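Local coordinates for aldehyde dehydrogenase family protein (Pseudomonas syringae pv. tomato, PDB 5IUV) that probably oxidises indole-3-acetaldehyde to the auxin indole-3-acetic acid with NAD+ as cofactor, a step of auxin synthesis that contributes to the virulence of this plant pathogen, at residues T386-V391 with M395-E400. Residues are numbered along the deposited sequence; the frame is centred on the assembly and turned at random.
Sequences TIFDGV and MRIAQE
V391 lies against the short helix 396-399, its two methyls divided between three partners. CG1, anti to the backbone N (chi1 171°), meets the CB of A398 at 3.8 Å and also lies beside the sulfur of M395, while CG2 of V391 touches I397 CD1 at 3.7 Å. A branched valine suits this place because its fork serves two neighbours at once; alanine at 398 lets the helix backbone come close. I397 takes the less common rotamer with CG1 set over the backbone, near both N and C (chi1 58°), and its extended arm carries CD1 to F388, where that methyl rests 3.9 Å from CB. The two side chains cross at about a right angle, CD1 approaching the phenyl ring obliquely. The F388 ring also packs edge-to-face with H361, and the F388 side chain touches I357 of helix 347-362. M395, at the N-cap position, extends its thioether chain toward G390 and V391: SD lies 3.8 Å from V391 CA, and CE reaches G390 O at 3.7 Å. The M395 carbonyl O accepts from both A398 N and Q399 N, tying down the first turn. G390 has a positive phi (63°), readily adopted by glycine, just before V391. The contact joins the strand and helix of a beta-alpha-beta unit that continues into strand 406-412. K271 NZ adds a polar tie from outside, bonding to I397 O and E400 O, but between these two segments the chemistry implies attraction mainly by van der Waals packing and burial of apolar surface.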
ATOM      1  N   THR A 386     -17.215   7.288  40.939  1.00 21.80           N
ATOM      2  CA  THR A 386     -16.388   7.520  42.123  1.00 22.35           C
ATOM      3  C   THR A 386     -15.016   8.076  41.751  1.00 23.04           C
ATOM      4  O   THR A 386     -14.437   7.682  40.740  1.00 20.98           O
ATOM      5  CB  THR A 386     -16.229   6.204  42.921  1.00 22.76           C
ATOM      6  OG1 THR A 386     -17.522   5.751  43.346  1.00 23.39           O
ATOM      7  CG2 THR A 386     -15.329   6.381  44.139  1.00 23.40           C
ATOM      8  N   ILE A 387     -14.512   9.012  42.552  1.00 22.33           N
ATOM      9  CA  ILE A 387     -13.189   9.581  42.322  1.00 23.69           C
ATOM     10  C   ILE A 387     -12.324   9.510  43.570  1.00 23.37           C
ATOM     11  O   ILE A 387     -12.766   9.861  44.667  1.00 25.43           O
ATOM     12  CB  ILE A 387     -13.253  11.065  41.871  1.00 21.90           C
ATOM     13  CG1 ILE A 387     -14.127  11.229  40.626  1.00 21.30           C
ATOM     14  CG2 ILE A 387     -11.852  11.598  41.589  1.00 21.55           C
ATOM     15  CD1 ILE A 387     -14.284  12.677  40.178  1.00 22.79           C
ATOM     16  N   PHE A 388     -11.089   9.053  43.393  1.00 22.28           N
ATOM     17  CA  PHE A 388     -10.074   9.142  44.435  1.00 22.92           C
ATOM     18  C   PHE A 388      -8.975  10.118  44.035  1.00 22.79           C
ATOM     19  O   PHE A 388      -8.410  10.024  42.941  1.00 22.60           O
ATOM     20  CB  PHE A 388      -9.471   7.771  44.725  1.00 24.30           C
ATOM     21  CG  PHE A 388     -10.357   6.883  45.546  1.00 23.56           C
ATOM     22  CD1 PHE A 388     -10.364   6.977  46.929  1.00 27.02           C
ATOM     23  CD2 PHE A 388     -11.176   5.944  44.935  1.00 23.14           C
ATOM     24  CE1 PHE A 388     -11.177   6.156  47.690  1.00 25.35           C
ATOM     25  CE2 PHE A 388     -11.986   5.120  45.688  1.00 23.80           C
ATOM     26  CZ  PHE A 388     -11.988   5.227  47.067  1.00 24.91           C
ATOM     27  N   ASP A 389      -8.688  11.060  44.925  1.00 24.97           N
ATOM     28  CA  ASP A 389      -7.608  12.015  44.727  1.00 27.67           C
ATOM     29  C   ASP A 389      -6.387  11.550  45.511  1.00 28.19           C
ATOM     30  O   ASP A 389      -6.490  10.639  46.334  1.00 24.37           O
ATOM     31  CB  ASP A 389      -8.045  13.417  45.169  1.00 31.88           C
ATOM     32  CG  ASP A 389      -7.054  14.494  44.767  1.00 36.30           C
ATOM     33  OD1 ASP A 389      -6.245  14.238  43.849  1.00 38.42           O
ATOM     34  OD2 ASP A 389      -7.088  15.594  45.360  1.00 35.87           O
ATOM     35  N   GLY A 390      -5.237  12.170  45.258  1.00 23.78           N
ATOM     36  CA  GLY A 390      -4.021  11.855  45.989  1.00 24.30           C
ATOM     37  C   GLY A 390      -3.565  10.424  45.777  1.00 26.06           C
ATOM     38  O   GLY A 390      -3.056   9.781  46.692  1.00 25.55           O
ATOM     39  N   VAL A 391      -3.756   9.924  44.562  1.00 22.79           N
ATOM     40  CA  VAL A 391      -3.369   8.562  44.233  1.00 22.33           C
ATOM     41  C   VAL A 391      -1.918   8.520  43.756  1.00 24.13           C
ATOM     42  O   VAL A 391      -1.486   9.361  42.963  1.00 21.57           O
ATOM     43  CB  VAL A 391      -4.301   7.961  43.153  1.00 22.35           C
ATOM     44  CG1 VAL A 391      -3.769   6.621  42.647  1.00 21.21           C
ATOM     45  CG2 VAL A 391      -5.717   7.813  43.699  1.00 21.86           C
ATOM     46  N   MET A 395      -0.322   2.321  43.996  1.00 23.71           N
ATOM     47  CA  MET A 395      -1.524   1.872  44.699  1.00 24.15           C
ATOM     48  C   MET A 395      -2.303   0.871  43.847  1.00 22.62           C
ATOM     49  O   MET A 395      -2.260   0.932  42.620  1.00 20.89           O
ATOM     50  CB  MET A 395      -2.417   3.061  45.055  1.00 25.39           C
ATOM     51  CG  MET A 395      -1.851   3.997  46.121  1.00 26.24           C
ATOM     52  SD  MET A 395      -2.956   5.403  46.368  1.00 23.73           S
ATOM     53  CE  MET A 395      -2.110   6.311  47.663  1.00 27.01           C
ATOM     54  N   ARG A 396      -3.012  -0.042  44.499  1.00 23.02           N
ATOM     55  CA  ARG A 396      -3.769  -1.067  43.783  1.00 23.79           C
ATOM     56  C   ARG A 396      -4.779  -0.463  42.808  1.00 24.23           C
ATOM     57  O   ARG A 396      -4.952  -0.968  41.700  1.00 24.46           O
ATOM     58  CB  ARG A 396      -4.479  -1.998  44.770  1.00 27.01           C
ATOM     59  CG  ARG A 396      -3.529  -2.871  45.573  1.00 31.16           C
ATOM     60  CD  ARG A 396      -4.256  -4.033  46.239  1.00 36.03           C
ATOM     61  NE  ARG A 396      -5.212  -3.576  47.243  1.00 42.40           N
ATOM     62  CZ  ARG A 396      -4.896  -3.299  48.506  1.00 48.87           C
ATOM     63  NH1 ARG A 396      -3.642  -3.425  48.919  1.00 52.58           N
ATOM     64  NH2 ARG A 396      -5.830  -2.894  49.357  1.00 48.81           N
ATOM     65  N   ILE A 397      -5.429   0.630  43.200  1.00 22.67           N
ATOM     66  CA  ILE A 397      -6.437   1.220  42.331  1.00 22.51           C
ATOM     67  C   ILE A 397      -5.798   1.934  41.142  1.00 22.62           C
ATOM     68  O   ILE A 397      -6.488   2.297  40.190  1.00 23.56           O
ATOM     69  CB  ILE A 397      -7.358   2.200  43.083  1.00 23.23           C
ATOM     70  CG1 ILE A 397      -6.549   3.315  43.739  1.00 25.08           C
ATOM     71  CG2 ILE A 397      -8.202   1.455  44.111  1.00 22.65           C
ATOM     72  CD1 ILE A 397      -7.384   4.515  44.132  1.00 24.90           C
ATOM     73  N   ALA A 398      -4.483   2.128  41.197  1.00 19.87           N
ATOM     74  CA  ALA A 398      -3.753   2.710  40.072  1.00 20.82           C
ATOM     75  C   ALA A 398      -3.204   1.621  39.153  1.00 21.38           C
ATOM     76  O   ALA A 398      -3.121   1.810  37.940  1.00 22.19           O
ATOM     77  CB  ALA A 398      -2.620   3.603  40.571  1.00 19.43           C
ATOM     78  N   GLN A 399      -2.833   0.483  39.732  1.00 21.57           N
ATOM     79  CA  GLN A 399      -2.225  -0.604  38.961  1.00 22.10           C
ATOM     80  C   GLN A 399      -3.242  -1.572  38.360  1.00 24.14           C
ATOM     81  O   GLN A 399      -3.079  -2.029  37.229  1.00 17.88           O
ATOM     82  CB  GLN A 399      -1.239  -1.379  39.839  1.00 19.31           C
ATOM     83  CG  GLN A 399       0.085  -0.661  40.049  1.00 24.10           C
ATOM     84  CD  GLN A 399       0.859  -0.504  38.755  1.00 25.25           C
ATOM     85  OE1 GLN A 399       1.018  -1.463  37.994  1.00 25.60           O
ATOM     86  NE2 GLN A 399       1.332   0.712  38.485  1.00 23.40           N
ATOM     87  N   GLU A 400      -4.295  -1.882  39.109  1.00 18.93           N
ATOM     88  CA  GLU A 400      -5.226  -2.923  38.687  1.00 18.89           C
ATOM     89  C   GLU A 400      -6.482  -2.393  37.997  1.00 25.63           C
ATOM     90  O   GLU A 400      -7.025  -1.349  38.376  1.00 18.61           O
ATOM     91  CB  GLU A 400      -5.613  -3.780  39.896  1.00 19.76           C
ATOM     92  CG  GLU A 400      -4.403  -4.392  40.574  1.00 20.24           C
ATOM     93  CD  GLU A 400      -4.750  -5.136  41.844  1.00 25.73           C
ATOM     94  OE1 GLU A 400      -5.921  -5.542  42.007  1.00 25.90           O
ATOM     95  OE2 GLU A 400      -3.842  -5.314  42.680  1.00 26.70           O
TER